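PDB 2W3Y: virulence factor from Pectobacterium carotovorum, which is S-palmitoylated, binds to lipid vesicles, has a fold of its own and probably contributes to infection of Drosophila. Local coordinates for residues V129-F132 with I137-N140; D176-T181 with V269-N274; A77-A82 with K86-Y91; D92-V97 with N167-Y172. One frame throughout, in Å; residues are numbered along the deposited sequence.

Contact 1: residues V129-F132 with I137-N140; sequences VIQF and IAGN. With PLM (palmitic acid), chain C.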
loop_
_atom_site.group_PDB
_atom_site.type_symbol
_atom_site.label_atom_id
_atom_site.label_comp_id
_atom_site.label_asym_id
_atom_site.label_seq_id
_atom_site.Cartn_x
_atom_site.Cartn_y
_atom_site.Cartn_z
ATOM N N VAL A 129 1.352 13.260 -1.168
ATOM C CA VAL A 129 1.195 11.847 -0.763
ATOM C C VAL A 129 1.592 10.876 -1.886
ATOM O O VAL A 129 2.376 9.964 -1.651
ATOM C CB VAL A 129 -0.236 11.526 -0.221
ATOM C CG1 VAL A 129 -0.417 10.031 0.039
ATOM C CG2 VAL A 129 -0.524 12.314 1.065
ATOM N N ILE A 130 1.052 11.069 -3.092
ATOM C CA ILE A 130 1.373 10.176 -4.220
ATOM C C ILE A 130 2.876 10.217 -4.528
ATOM O O ILE A 130 3.517 9.170 -4.714
ATOM C CB ILE A 130 0.530 10.501 -5.521
ATOM C CG1 ILE A 130 -0.973 10.324 -5.291
ATOM C CG2 ILE A 130 0.981 9.649 -6.723
ATOM C CD1 ILE A 130 -1.447 8.882 -4.949
ATOM N N GLN A 131 3.438 11.424 -4.558
ATOM C CA GLN A 131 4.838 11.582 -4.926
ATOM C C GLN A 131 5.774 10.919 -3.914
ATOM O O GLN A 131 6.773 10.322 -4.310
ATOM C CB GLN A 131 5.194 13.046 -5.165
ATOM C CG GLN A 131 4.469 13.598 -6.392
ATOM C CD GLN A 131 4.961 14.963 -6.845
ATOM O OE1 GLN A 131 5.414 15.794 -6.045
ATOM N NE2 GLN A 131 4.871 15.200 -8.143
ATOM N N PHE A 132 5.419 11.022 -2.632
ATOM C CA PHE A 132 6.148 10.352 -1.546
ATOM C C PHE A 132 5.934 8.830 -1.589
ATOM O O PHE A 132 6.868 8.083 -1.409
ATOM C CB PHE A 132 5.739 10.929 -0.185
ATOM C CG PHE A 132 6.399 10.247 1.003
ATOM C CD1 PHE A 132 7.700 10.590 1.389
ATOM C CD2 PHE A 132 5.712 9.273 1.735
ATOM C CE1 PHE A 132 8.317 9.968 2.493
ATOM C CE2 PHE A 132 6.323 8.636 2.842
ATOM C CZ PHE A 132 7.616 8.983 3.216
ATOM N N ILE A 137 7.495 12.076 -9.855
ATOM C CA ILE A 137 6.950 13.388 -10.199
ATOM C C ILE A 137 5.623 13.121 -10.921
ATOM O O ILE A 137 5.601 12.569 -12.025
ATOM C CB ILE A 137 7.927 14.197 -11.072
ATOM C CG1 ILE A 137 9.259 14.373 -10.323
ATOM C CG2 ILE A 137 7.331 15.569 -11.452
ATOM C CD1 ILE A 137 10.429 14.691 -11.188
ATOM N N ALA A 138 4.524 13.479 -10.261
ATOM C CA ALA A 138 3.183 13.230 -10.772
ATOM C C ALA A 138 2.718 14.385 -11.641
ATOM O O ALA A 138 3.281 15.467 -11.588
ATOM C CB ALA A 138 2.206 13.020 -9.614
ATOM N N GLY A 139 1.690 14.131 -12.443
ATOM C CA GLY A 139 0.998 15.185 -13.172
ATOM C C GLY A 139 -0.376 15.376 -12.552
ATOM O O GLY A 139 -0.495 15.775 -11.393
ATOM N N ASN A 140 -1.404 15.061 -13.332
ATOM C CA ASN A 140 -2.787 15.140 -12.897
ATOM C C ASN A 140 -3.113 14.048 -11.877
ATOM O O ASN A 140 -3.077 12.857 -12.195
ATOM C CB ASN A 140 -3.730 15.018 -14.106
ATOM C CG ASN A 140 -5.164 15.374 -13.767
ATOM O OD1 ASN A 140 -5.714 14.933 -12.747
ATOM N ND2 ASN A 140 -5.789 16.183 -14.622
HETATM C C1 PLM C . -7.570 15.741 2.756
HETATM O O2 PLM C . -8.454 16.507 3.224
HETATM C C2 PLM C . -6.481 15.181 3.662
HETATM C C3 PLM C . -6.622 13.686 3.939
HETATM C C4 PLM C . -5.545 13.145 4.882
HETATM C C5 PLM C . -4.198 12.937 4.189
HETATM C C6 PLM C . -3.021 12.995 5.162
HETATM C C7 PLM C . -1.766 12.377 4.551
HETATM C C8 PLM C . -0.466 12.956 5.119
HETATM C C9 PLM C . 0.209 11.917 6.013
HETATM C CA PLM C . 1.518 11.368 5.455
HETATM C CB PLM C . 1.398 9.892 5.092
HETATM C CC PLM C . 2.422 9.527 4.028
HETATM C CD PLM C . 1.841 8.599 2.971
HETATM C CE PLM C . 2.630 7.300 2.931
HETATM C CF PLM C . 2.400 6.542 1.631
#
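Gln131 reaches from helix 125-134 to the backbone at Ile137 and Ala138, and that single side chain carries most of the meeting. Its CG stands beside the backbone N (chi1 -66°) and the chain runs extended beyond it, which takes the amide clear of the helix. The shaft of the side chain lies against Ala138, whose methyl faces the helix, with Gln131 CG 4.0 Å from Ala138 CB. The terminal amide lies by the peptide joining Ile137 to Ala138. The CB of Ile137 points away from the helix, though its CG2 still borders the amide of Gln131, and its backbone pairs with Lys270.

The helix illustrates how one short element can serve two neighbours. Val129 and Phe132 take no part in the meeting with 137-140 and instead pack on the palmitic acid. A chi1 of 174° turns both methyls of Val129 to the lipid, CG2 3.7 Å from PLM C7 and CG1 4.0 Å from PLM CD. The ring of Phe132 offers an edge, with CD2 3.8 Å from PLM CE near the ring plane. Ile130 adds packing on Phe144, Tyr47 and Phe49. Val129 and Phe132 thus line part of the palmitic acid site, consistent with a lipid-binding protein, while Gln131 joins the helix to the following loop.

Contact 2: residues D176-T181 with V269-N274; sequences DLFQDT and VKPNKN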
loop_
_atom_site.group_PDB
_atom_site.type_symbol
_atom_site.label_atom_id
_atom_site.label_comp_id
_atom_site.label_asym_id
_atom_site.label_seq_id
_atom_site.Cartn_x
_atom_site.Cartn_y
_atom_site.Cartn_z
ATOM N N ASP A 176 4.872 0.405 -11.825
ATOM C CA ASP A 176 5.685 1.410 -12.504
ATOM C C ASP A 176 5.913 1.054 -13.956
ATOM O O ASP A 176 6.479 0.011 -14.250
ATOM C CB ASP A 176 7.085 1.556 -11.881
ATOM C CG ASP A 176 7.069 1.753 -10.377
ATOM O OD1 ASP A 176 6.035 2.161 -9.809
ATOM O OD2 ASP A 176 8.121 1.476 -9.772
ATOM N N LEU A 177 5.502 1.953 -14.848
ATOM C CA LEU A 177 5.780 1.831 -16.289
ATOM C C LEU A 177 6.585 3.032 -16.722
ATOM O O LEU A 177 6.029 4.049 -17.112
ATOM C CB LEU A 177 4.470 1.707 -17.087
ATOM C CG LEU A 177 3.966 0.337 -16.657
ATOM C CD1 LEU A 177 2.618 0.352 -15.935
ATOM C CD2 LEU A 177 4.134 -0.735 -17.738
ATOM N N PHE A 178 7.901 2.910 -16.601
ATOM C CA PHE A 178 8.827 4.000 -16.821
ATOM C C PHE A 178 9.891 3.551 -17.814
ATOM O O PHE A 178 10.147 2.347 -17.968
ATOM C CB PHE A 178 9.552 4.368 -15.509
ATOM C CG PHE A 178 8.665 4.974 -14.446
ATOM C CD1 PHE A 178 7.794 6.032 -14.747
ATOM C CD2 PHE A 178 8.732 4.515 -13.136
ATOM C CE1 PHE A 178 6.983 6.605 -13.759
ATOM C CE2 PHE A 178 7.929 5.082 -12.138
ATOM C CZ PHE A 178 7.050 6.126 -12.458
ATOM N N GLN A 179 10.548 4.523 -18.433
ATOM C CA GLN A 179 11.662 4.271 -19.350
ATOM C C GLN A 179 12.986 4.027 -18.633
ATOM O O GLN A 179 13.370 4.806 -17.740
ATOM C CB GLN A 179 11.847 5.467 -20.277
ATOM C CG GLN A 179 10.857 5.578 -21.396
ATOM C CD GLN A 179 11.021 6.883 -22.150
ATOM O OE1 GLN A 179 11.953 7.045 -22.935
ATOM N NE2 GLN A 179 10.126 7.833 -21.894
ATOM N N ASP A 180 13.693 2.966 -19.023
ATOM C CA ASP A 180 15.115 2.819 -18.663
ATOM C C ASP A 180 15.987 3.851 -19.405
ATOM O O ASP A 180 15.466 4.678 -20.160
ATOM C CB ASP A 180 15.620 1.366 -18.827
ATOM C CG ASP A 180 15.691 0.884 -20.296
ATOM O OD1 ASP A 180 15.831 1.695 -21.238
ATOM O OD2 ASP A 180 15.627 -0.352 -20.491
ATOM N N THR A 181 17.300 3.820 -19.173
ATOM C CA THR A 181 18.243 4.786 -19.786
ATOM C C THR A 181 18.278 4.694 -21.318
ATOM O O THR A 181 18.543 5.686 -22.016
ATOM C CB THR A 181 19.684 4.611 -19.232
ATOM O OG1 THR A 181 19.631 4.390 -17.819
ATOM C CG2 THR A 181 20.531 5.862 -19.500
ATOM N N VAL A 269 3.469 10.478 -15.742
ATOM C CA VAL A 269 4.313 10.313 -14.543
ATOM C C VAL A 269 5.763 9.938 -14.887
ATOM O O VAL A 269 6.011 9.118 -15.769
ATOM C CB VAL A 269 3.695 9.252 -13.571
ATOM C CG1 VAL A 269 4.461 9.177 -12.218
ATOM C CG2 VAL A 269 2.227 9.563 -13.323
ATOM N N LYS A 270 6.722 10.533 -14.175
ATOM C CA LYS A 270 8.112 10.095 -14.275
ATOM C C LYS A 270 8.728 9.869 -12.893
ATOM O O LYS A 270 8.222 10.405 -11.908
ATOM C CB LYS A 270 8.939 11.078 -15.123
ATOM C CG LYS A 270 9.065 12.495 -14.572
ATOM C CD LYS A 270 10.276 13.184 -15.205
ATOM C CE LYS A 270 9.993 14.649 -15.549
ATOM N NZ LYS A 270 10.007 15.586 -14.382
ATOM N N PRO A 271 9.821 9.068 -12.810
ATOM C CA PRO A 271 10.495 8.878 -11.525
ATOM C C PRO A 271 11.141 10.185 -11.037
ATOM O O PRO A 271 11.510 11.045 -11.850
ATOM C CB PRO A 271 11.585 7.833 -11.842
ATOM C CG PRO A 271 11.198 7.238 -13.168
ATOM C CD PRO A 271 10.505 8.331 -13.891
ATOM N N ASN A 272 11.227 10.353 -9.723
ATOM C CA ASN A 272 11.990 11.469 -9.161
ATOM C C ASN A 272 13.414 11.014 -8.819
ATOM O O ASN A 272 13.780 9.858 -9.076
ATOM C CB ASN A 272 11.239 12.122 -7.973
ATOM C CG ASN A 272 11.276 11.298 -6.682
ATOM O OD1 ASN A 272 11.999 10.299 -6.547
ATOM N ND2 ASN A 272 10.488 11.742 -5.701
ATOM N N LYS A 273 14.212 11.908 -8.235
ATOM C CA LYS A 273 15.613 11.605 -7.958
ATOM C C LYS A 273 15.826 10.565 -6.838
ATOM O O LYS A 273 16.947 10.155 -6.614
ATOM C CB LYS A 273 16.381 12.898 -7.642
ATOM C CG LYS A 273 16.081 13.444 -6.246
ATOM C CD LYS A 273 16.783 14.766 -6.003
ATOM C CE LYS A 273 16.314 15.387 -4.708
ATOM N NZ LYS A 273 16.484 16.878 -4.736
ATOM N N ASN A 274 14.773 10.153 -6.132
ATOM C CA ASN A 274 14.905 9.120 -5.108
ATOM C C ASN A 274 14.543 7.737 -5.624
ATOM O O ASN A 274 14.660 6.756 -4.900
ATOM C CB ASN A 274 14.044 9.427 -3.883
ATOM C CG ASN A 274 14.313 10.806 -3.292
ATOM O OD1 ASN A 274 13.391 11.462 -2.789
ATOM N ND2 ASN A 274 15.557 11.252 -3.350
#
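Pro271 CG lies over one face of the Phe178 ring in a CH-pi contact. That carbon is 3.8 Å from the centroid of the Phe178 ring and 17° off its normal, displaced toward the rim on the side of Phe178 CG. Proline CD follows it, 3.7 Å from Phe178 CD1. The far part of the ring reaches Val269: Phe178 CE1 is 3.4 Å from Val269 O, which sits near the ring plane at its edge, and 3.9 Å from Val269 CG1. The CB of Phe178 points at 269-274, and chi1 of -67° sets the ring beside Pro271 and Val269.

The next shell fixes both partners. Asn50 ND2 donates to Val269 O and also to Leu177 O, bridging the two backbones, while Tyr275 meets the Phe178 ring edge-to-face. Tyr275 OH also bonds Asp176 OD2, which forms a salt bridge with Arg190. Val136 packs on both Phe178 and Val269, and farther along Asn272 OD1 accepts from Asn274 N at 2.8 Å. The result exemplifies a proline-aromatic CH-pi contact that seats a C-terminal segment, itself ending in an Asx turn, against the end of strand 166-179 of the large mixed sheet.

Contact 3: residues A77-A82 with K86-Y91; sequences AVNKKA and KEKYHY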
loop_
_atom_site.group_PDB
_atom_site.type_symbol
_atom_site.label_atom_id
_atom_site.label_comp_id
_atom_site.label_asym_id
_atom_site.label_seq_id
_atom_site.Cartn_x
_atom_site.Cartn_y
_atom_site.Cartn_z
ATOM N N ALA A 77 -3.420 -12.033 7.939
ATOM C CA ALA A 77 -2.459 -12.534 8.941
ATOM C C ALA A 77 -2.348 -11.605 10.154
ATOM O O ALA A 77 -2.385 -12.059 11.302
ATOM C CB ALA A 77 -1.080 -12.740 8.302
ATOM N N VAL A 78 -2.242 -10.304 9.887
ATOM C CA VAL A 78 -2.185 -9.272 10.921
ATOM C C VAL A 78 -3.443 -9.274 11.783
ATOM O O VAL A 78 -3.344 -9.250 13.005
ATOM C CB VAL A 78 -1.983 -7.844 10.321
ATOM C CG1 VAL A 78 -2.286 -6.763 11.381
ATOM C CG2 VAL A 78 -0.577 -7.695 9.775
ATOM N N ASN A 79 -4.606 -9.285 11.126
ATOM C CA ASN A 79 -5.908 -9.331 11.774
ATOM C C ASN A 79 -6.064 -10.502 12.754
ATOM O O ASN A 79 -6.558 -10.331 13.881
ATOM C CB ASN A 79 -7.007 -9.415 10.718
ATOM C CG ASN A 79 -8.388 -9.233 11.309
ATOM O OD1 ASN A 79 -8.710 -8.174 11.838
ATOM N ND2 ASN A 79 -9.208 -10.275 11.230
ATOM N N LYS A 80 -5.643 -11.676 12.299
ATOM C CA LYS A 80 -5.583 -12.872 13.124
ATOM C C LYS A 80 -4.516 -12.766 14.226
ATOM O O LYS A 80 -4.800 -13.039 15.397
ATOM C CB LYS A 80 -5.331 -14.107 12.242
ATOM C CG LYS A 80 -5.470 -15.456 12.971
ATOM C CD LYS A 80 -6.781 -15.555 13.761
ATOM C CE LYS A 80 -6.839 -16.838 14.579
ATOM N NZ LYS A 80 -7.007 -18.041 13.708
ATOM N N LYS A 81 -3.309 -12.348 13.860
ATOM C CA LYS A 81 -2.182 -12.308 14.804
ATOM C C LYS A 81 -2.342 -11.272 15.915
ATOM O O LYS A 81 -1.896 -11.512 17.035
ATOM C CB LYS A 81 -0.852 -12.109 14.053
ATOM C CG LYS A 81 0.424 -12.090 14.912
ATOM C CD LYS A 81 1.669 -12.117 14.031
ATOM C CE LYS A 81 2.958 -11.857 14.829
ATOM N NZ LYS A 81 3.188 -12.913 15.856
ATOM N N ALA A 82 -2.956 -10.120 15.609
ATOM C CA ALA A 82 -3.117 -9.051 16.601
ATOM C C ALA A 82 -3.884 -9.551 17.831
ATOM O O ALA A 82 -4.951 -10.123 17.683
ATOM C CB ALA A 82 -3.843 -7.827 15.981
ATOM N N LYS A 86 -6.695 -2.712 18.908
ATOM C CA LYS A 86 -5.691 -1.654 18.782
ATOM C C LYS A 86 -4.422 -2.109 18.039
ATOM O O LYS A 86 -3.858 -1.380 17.224
ATOM C CB LYS A 86 -5.326 -1.112 20.169
ATOM C CG LYS A 86 -6.368 -0.213 20.765
ATOM C CD LYS A 86 -5.923 0.328 22.127
ATOM C CE LYS A 86 -7.099 0.930 22.883
ATOM N NZ LYS A 86 -7.705 2.033 22.100
ATOM N N GLU A 87 -3.994 -3.334 18.337
ATOM C CA GLU A 87 -2.789 -3.909 17.771
ATOM C C GLU A 87 -2.902 -4.306 16.298
ATOM O O GLU A 87 -1.873 -4.480 15.624
ATOM C CB GLU A 87 -2.318 -5.083 18.635
ATOM C CG GLU A 87 -1.634 -4.624 19.922
ATOM C CD GLU A 87 -1.357 -5.784 20.873
ATOM O OE1 GLU A 87 -0.227 -6.333 20.844
ATOM O OE2 GLU A 87 -2.283 -6.164 21.629
ATOM N N LYS A 88 -4.125 -4.418 15.777
ATOM C CA LYS A 88 -4.306 -4.530 14.302
ATOM C C LYS A 88 -3.696 -3.339 13.528
ATOM O O LYS A 88 -3.350 -3.458 12.347
ATOM C CB LYS A 88 -5.790 -4.664 13.914
ATOM C CG LYS A 88 -6.471 -5.907 14.421
ATOM C CD LYS A 88 -7.978 -5.837 14.138
ATOM C CE LYS A 88 -8.772 -6.785 15.021
ATOM N NZ LYS A 88 -8.585 -8.190 14.655
ATOM N N TYR A 89 -3.570 -2.197 14.198
ATOM C CA TYR A 89 -3.005 -0.989 13.597
ATOM C C TYR A 89 -1.578 -0.670 14.098
ATOM O O TYR A 89 -1.105 0.451 13.963
ATOM C CB TYR A 89 -3.976 0.195 13.785
ATOM C CG TYR A 89 -5.363 -0.143 13.267
ATOM C CD1 TYR A 89 -5.680 0.025 11.918
ATOM C CD2 TYR A 89 -6.335 -0.669 14.122
ATOM C CE1 TYR A 89 -6.947 -0.301 11.434
ATOM C CE2 TYR A 89 -7.606 -1.024 13.648
ATOM C CZ TYR A 89 -7.898 -0.822 12.291
ATOM O OH TYR A 89 -9.133 -1.187 11.808
ATOM N N HIS A 90 -0.893 -1.675 14.646
ATOM C CA HIS A 90 0.487 -1.500 15.101
ATOM C C HIS A 90 1.409 -1.890 13.971
ATOM O O HIS A 90 1.440 -3.059 13.563
ATOM C CB HIS A 90 0.788 -2.342 16.357
ATOM C CG HIS A 90 0.262 -1.742 17.622
ATOM N ND1 HIS A 90 0.612 -2.213 18.872
ATOM C CD2 HIS A 90 -0.573 -0.697 17.835
ATOM C CE1 HIS A 90 0.005 -1.489 19.797
ATOM N NE2 HIS A 90 -0.721 -0.563 19.194
ATOM N N TYR A 91 2.164 -0.911 13.477
ATOM C CA TYR A 91 3.066 -1.141 12.339
ATOM C C TYR A 91 4.030 -2.336 12.516
ATOM O O TYR A 91 4.325 -3.064 11.555
ATOM C CB TYR A 91 3.861 0.112 12.010
ATOM C CG TYR A 91 4.756 -0.092 10.818
ATOM C CD1 TYR A 91 4.217 -0.089 9.531
ATOM C CD2 TYR A 91 6.126 -0.334 10.968
ATOM C CE1 TYR A 91 5.014 -0.301 8.417
ATOM C CE2 TYR A 91 6.938 -0.554 9.840
ATOM C CZ TYR A 91 6.356 -0.527 8.578
ATOM O OH TYR A 91 7.093 -0.725 7.454
#
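Lys88, Ala82 and Asn79 bring together the two sides of a helix-loop-helix connection, the tight link between helix 57-81 and helix 91-105. Lys88 buries more surface here than any other residue of the pair. Its side chain leaves with CG beside the backbone N, runs extended as far as CE and bends at the last torsion (chi4 -72°), bringing the ammonium group back to the helix end. There NZ donates to Asn79 OD1 at 2.8 Å, coming from above the amide plane, 64° out of it. A second, weak bond runs from Lys88 NZ to the backbone Asn79 O, 3.0 Å away. The ammonium group is thus held chiefly by the side chain, with weak help from the main chain, of one residue, and Asn79 can receive it because its CG lies anti to the backbone N (chi1 -170°), next to its own carbonyl.

Ala82 is the first residue to leave helical geometry after helix 57-81, and its methyl points at the second segment. That CB lies 3.4 Å from Lys88 N and 3.6 Å from Lys88 CG, with Glu87 CB a little farther off. The carboxylate of Glu87 instead bonds Ser84 within the connecting loop. Deeper in, Val78 packs against Trp94 of the following helix, and its CG1 stands 3.6 Å from Lys88 O.

Contact 4: residues D92-V97 with N167-Y172; sequences DIWKEV and NYLYAY. With PLM (palmitic acid), chain C.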
loop_
_atom_site.group_PDB
_atom_site.type_symbol
_atom_site.label_atom_id
_atom_site.label_comp_id
_atom_site.label_asym_id
_atom_site.label_seq_id
_atom_site.Cartn_x
_atom_site.Cartn_y
_atom_site.Cartn_z
ATOM N N ASP A 92 4.516 -2.535 13.738
ATOM C CA ASP A 92 5.506 -3.585 13.986
ATOM C C ASP A 92 4.979 -4.989 13.656
ATOM O O ASP A 92 5.740 -5.840 13.224
ATOM C CB ASP A 92 6.091 -3.495 15.407
ATOM C CG ASP A 92 7.108 -2.339 15.560
ATOM O OD1 ASP A 92 7.160 -1.731 16.666
ATOM O OD2 ASP A 92 7.868 -2.037 14.593
ATOM N N ILE A 93 3.681 -5.222 13.838
ATOM C CA ILE A 93 3.053 -6.508 13.453
ATOM C C ILE A 93 2.951 -6.693 11.927
ATOM O O ILE A 93 3.211 -7.793 11.402
ATOM C CB ILE A 93 1.684 -6.693 14.138
ATOM C CG1 ILE A 93 1.859 -6.715 15.670
ATOM C CG2 ILE A 93 0.987 -7.955 13.621
ATOM C CD1 ILE A 93 0.566 -6.598 16.453
ATOM N N TRP A 94 2.573 -5.621 11.226
ATOM C CA TRP A 94 2.650 -5.553 9.751
ATOM C C TRP A 94 4.073 -5.804 9.228
ATOM O O TRP A 94 4.273 -6.518 8.240
ATOM C CB TRP A 94 2.134 -4.185 9.248
ATOM C CG TRP A 94 0.637 -3.998 9.401
ATOM C CD1 TRP A 94 -0.032 -3.627 10.537
ATOM C CD2 TRP A 94 -0.365 -4.165 8.384
ATOM N NE1 TRP A 94 -1.388 -3.566 10.289
ATOM C CE2 TRP A 94 -1.619 -3.894 8.980
ATOM C CE3 TRP A 94 -0.325 -4.534 7.031
ATOM C CZ2 TRP A 94 -2.835 -3.975 8.265
ATOM C CZ3 TRP A 94 -1.527 -4.613 6.321
ATOM C CH2 TRP A 94 -2.763 -4.326 6.943
ATOM N N LYS A 95 5.073 -5.208 9.888
ATOM C CA LYS A 95 6.461 -5.435 9.492
ATOM C C LYS A 95 6.907 -6.906 9.685
ATOM O O LYS A 95 7.558 -7.477 8.802
ATOM C CB LYS A 95 7.398 -4.453 10.209
ATOM C CG LYS A 95 8.866 -4.548 9.772
ATOM C CD LYS A 95 9.727 -3.487 10.463
ATOM C CE LYS A 95 9.970 -3.825 11.928
ATOM N NZ LYS A 95 10.774 -2.765 12.646
ATOM N N GLU A 96 6.548 -7.508 10.819
ATOM C CA GLU A 96 6.853 -8.933 11.097
ATOM C C GLU A 96 6.315 -9.863 9.993
ATOM O O GLU A 96 7.011 -10.780 9.535
ATOM C CB GLU A 96 6.291 -9.337 12.474
ATOM C CG GLU A 96 6.461 -10.833 12.893
ATOM C CD GLU A 96 7.846 -11.174 13.453
ATOM O OE1 GLU A 96 8.769 -10.315 13.383
ATOM O OE2 GLU A 96 8.010 -12.307 13.975
ATOM N N VAL A 97 5.092 -9.593 9.547
ATOM C CA VAL A 97 4.410 -10.429 8.543
ATOM C C VAL A 97 5.009 -10.212 7.141
ATOM O O VAL A 97 5.232 -11.181 6.397
ATOM C CB VAL A 97 2.866 -10.199 8.580
ATOM C CG1 VAL A 97 2.168 -10.803 7.359
ATOM C CG2 VAL A 97 2.246 -10.761 9.896
ATOM N N ASN A 167 -3.060 6.037 14.785
ATOM C CA ASN A 167 -2.215 5.236 13.880
ATOM C C ASN A 167 -2.754 5.166 12.451
ATOM O O ASN A 167 -3.957 4.986 12.253
ATOM C CB ASN A 167 -2.015 3.819 14.423
ATOM C CG ASN A 167 -1.159 3.794 15.694
ATOM O OD1 ASN A 167 -0.144 4.472 15.783
ATOM N ND2 ASN A 167 -1.580 3.009 16.676
ATOM N N TYR A 168 -1.852 5.283 11.479
ATOM C CA TYR A 168 -2.221 5.479 10.069
ATOM C C TYR A 168 -1.224 4.773 9.158
ATOM O O TYR A 168 -0.036 5.132 9.116
ATOM C CB TYR A 168 -2.300 6.975 9.751
ATOM C CG TYR A 168 -2.799 7.366 8.357
ATOM C CD1 TYR A 168 -4.030 6.905 7.858
ATOM C CD2 TYR A 168 -2.056 8.247 7.569
ATOM C CE1 TYR A 168 -4.488 7.294 6.571
ATOM C CE2 TYR A 168 -2.504 8.656 6.305
ATOM C CZ TYR A 168 -3.721 8.169 5.809
ATOM O OH TYR A 168 -4.159 8.593 4.560
ATOM N N LEU A 169 -1.718 3.759 8.443
ATOM C CA LEU A 169 -0.898 2.888 7.597
ATOM C C LEU A 169 -1.378 2.929 6.134
ATOM O O LEU A 169 -2.572 3.060 5.879
ATOM C CB LEU A 169 -0.935 1.432 8.124
ATOM C CG LEU A 169 -0.520 1.087 9.572
ATOM C CD1 LEU A 169 -1.654 1.312 10.575
ATOM C CD2 LEU A 169 -0.033 -0.369 9.694
ATOM N N TYR A 170 -0.428 2.867 5.201
ATOM C CA TYR A 170 -0.684 2.609 3.794
ATOM C C TYR A 170 -0.242 1.179 3.503
ATOM O O TYR A 170 0.919 0.836 3.707
ATOM C CB TYR A 170 0.080 3.585 2.885
ATOM C CG TYR A 170 -0.672 4.862 2.619
ATOM C CD1 TYR A 170 -1.048 5.676 3.678
ATOM C CD2 TYR A 170 -1.032 5.255 1.312
ATOM C CE1 TYR A 170 -1.748 6.842 3.474
ATOM C CE2 TYR A 170 -1.750 6.450 1.096
ATOM C CZ TYR A 170 -2.105 7.225 2.209
ATOM O OH TYR A 170 -2.803 8.414 2.111
ATOM N N ALA A 171 -1.194 0.353 3.062
ATOM C CA ALA A 171 -0.931 -1.018 2.621
ATOM C C ALA A 171 -1.279 -1.045 1.132
ATOM O O ALA A 171 -2.457 -1.068 0.760
ATOM C CB ALA A 171 -1.770 -1.993 3.396
ATOM N N TYR A 172 -0.252 -1.021 0.294
ATOM C CA TYR A 172 -0.435 -0.700 -1.110
ATOM C C TYR A 172 0.539 -1.388 -2.046
ATOM O O TYR A 172 1.488 -2.044 -1.600
ATOM C CB TYR A 172 -0.419 0.837 -1.325
ATOM C CG TYR A 172 0.915 1.568 -1.155
ATOM C CD1 TYR A 172 1.600 2.082 -2.260
ATOM C CD2 TYR A 172 1.476 1.775 0.123
ATOM C CE1 TYR A 172 2.825 2.785 -2.111
ATOM C CE2 TYR A 172 2.687 2.467 0.282
ATOM C CZ TYR A 172 3.351 2.979 -0.842
ATOM O OH TYR A 172 4.543 3.663 -0.691
HETATM C C1 PLM C . -7.570 15.741 2.756
HETATM O O2 PLM C . -8.454 16.507 3.224
HETATM C C2 PLM C . -6.481 15.181 3.662
HETATM C C3 PLM C . -6.622 13.686 3.939
HETATM C C4 PLM C . -5.545 13.145 4.882
HETATM C C5 PLM C . -4.198 12.937 4.189
HETATM C C6 PLM C . -3.021 12.995 5.162
HETATM C C7 PLM C . -1.766 12.377 4.551
HETATM C C8 PLM C . -0.466 12.956 5.119
HETATM C C9 PLM C . 0.209 11.917 6.013
HETATM C CA PLM C . 1.518 11.368 5.455
HETATM C CB PLM C . 1.398 9.892 5.092
HETATM C CC PLM C . 2.422 9.527 4.028
HETATM C CD PLM C . 1.841 8.599 2.971
HETATM C CE PLM C . 2.630 7.300 2.931
HETATM C CF PLM C . 2.400 6.542 1.631
#
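Helix 91-105 lies over one face of strand 166-179, in a helix-on-sheet packing whose nearest CA atoms, those of Trp94 and Ala171, are still 9.2 Å apart. That separation is bridged by side chains. Trp94 points at the strand, and its CG, anti to the carbonyl carbon (chi1 -70°), sets the indole against Leu169 and Ala171. Leu169 CD2 sits over the face of the five-membered ring in a CH-pi contact, 3.5 Å from its centroid and 18° off the normal. Farther along the indole, Trp94 CZ3 is 3.9 Å from Ala171 CB. The buried ring nitrogen is satisfied by Lys88 O, which helps to fix how the indole is turned.

Alternate residues of the strand look to its other side, where the lipid lies. Tyr170 OH donates to Tyr168 OH at 2.8 Å, and the latter also bonds Gln43. The fatty chain finishes over one face of the Tyr170 ring, its terminal carbon PLM CF 3.6 Å from Tyr170 CG.

In the fold
From the N terminus, contact 3 closes first, a short turn that lets helix 91-105 follow helix 57-81. Contact 4 begins directly after it and touches it; it spans the chain to strand 166-179, with contact 1 nested inside its long loop. Contact 1 ties helix 125-134 to the loop before helix 142-159, and meets contact 4 at the palmitic acid, where Val129 CG1 packs by Tyr170 OH. Contact 2 opens only after these have closed, farther along strand 166-179, and brings back the C-terminal segment; the two-stranded sheet of 136-137 and 270-271 joins it to contact 1. Apart from that one nesting the contacts are in series, and none cross.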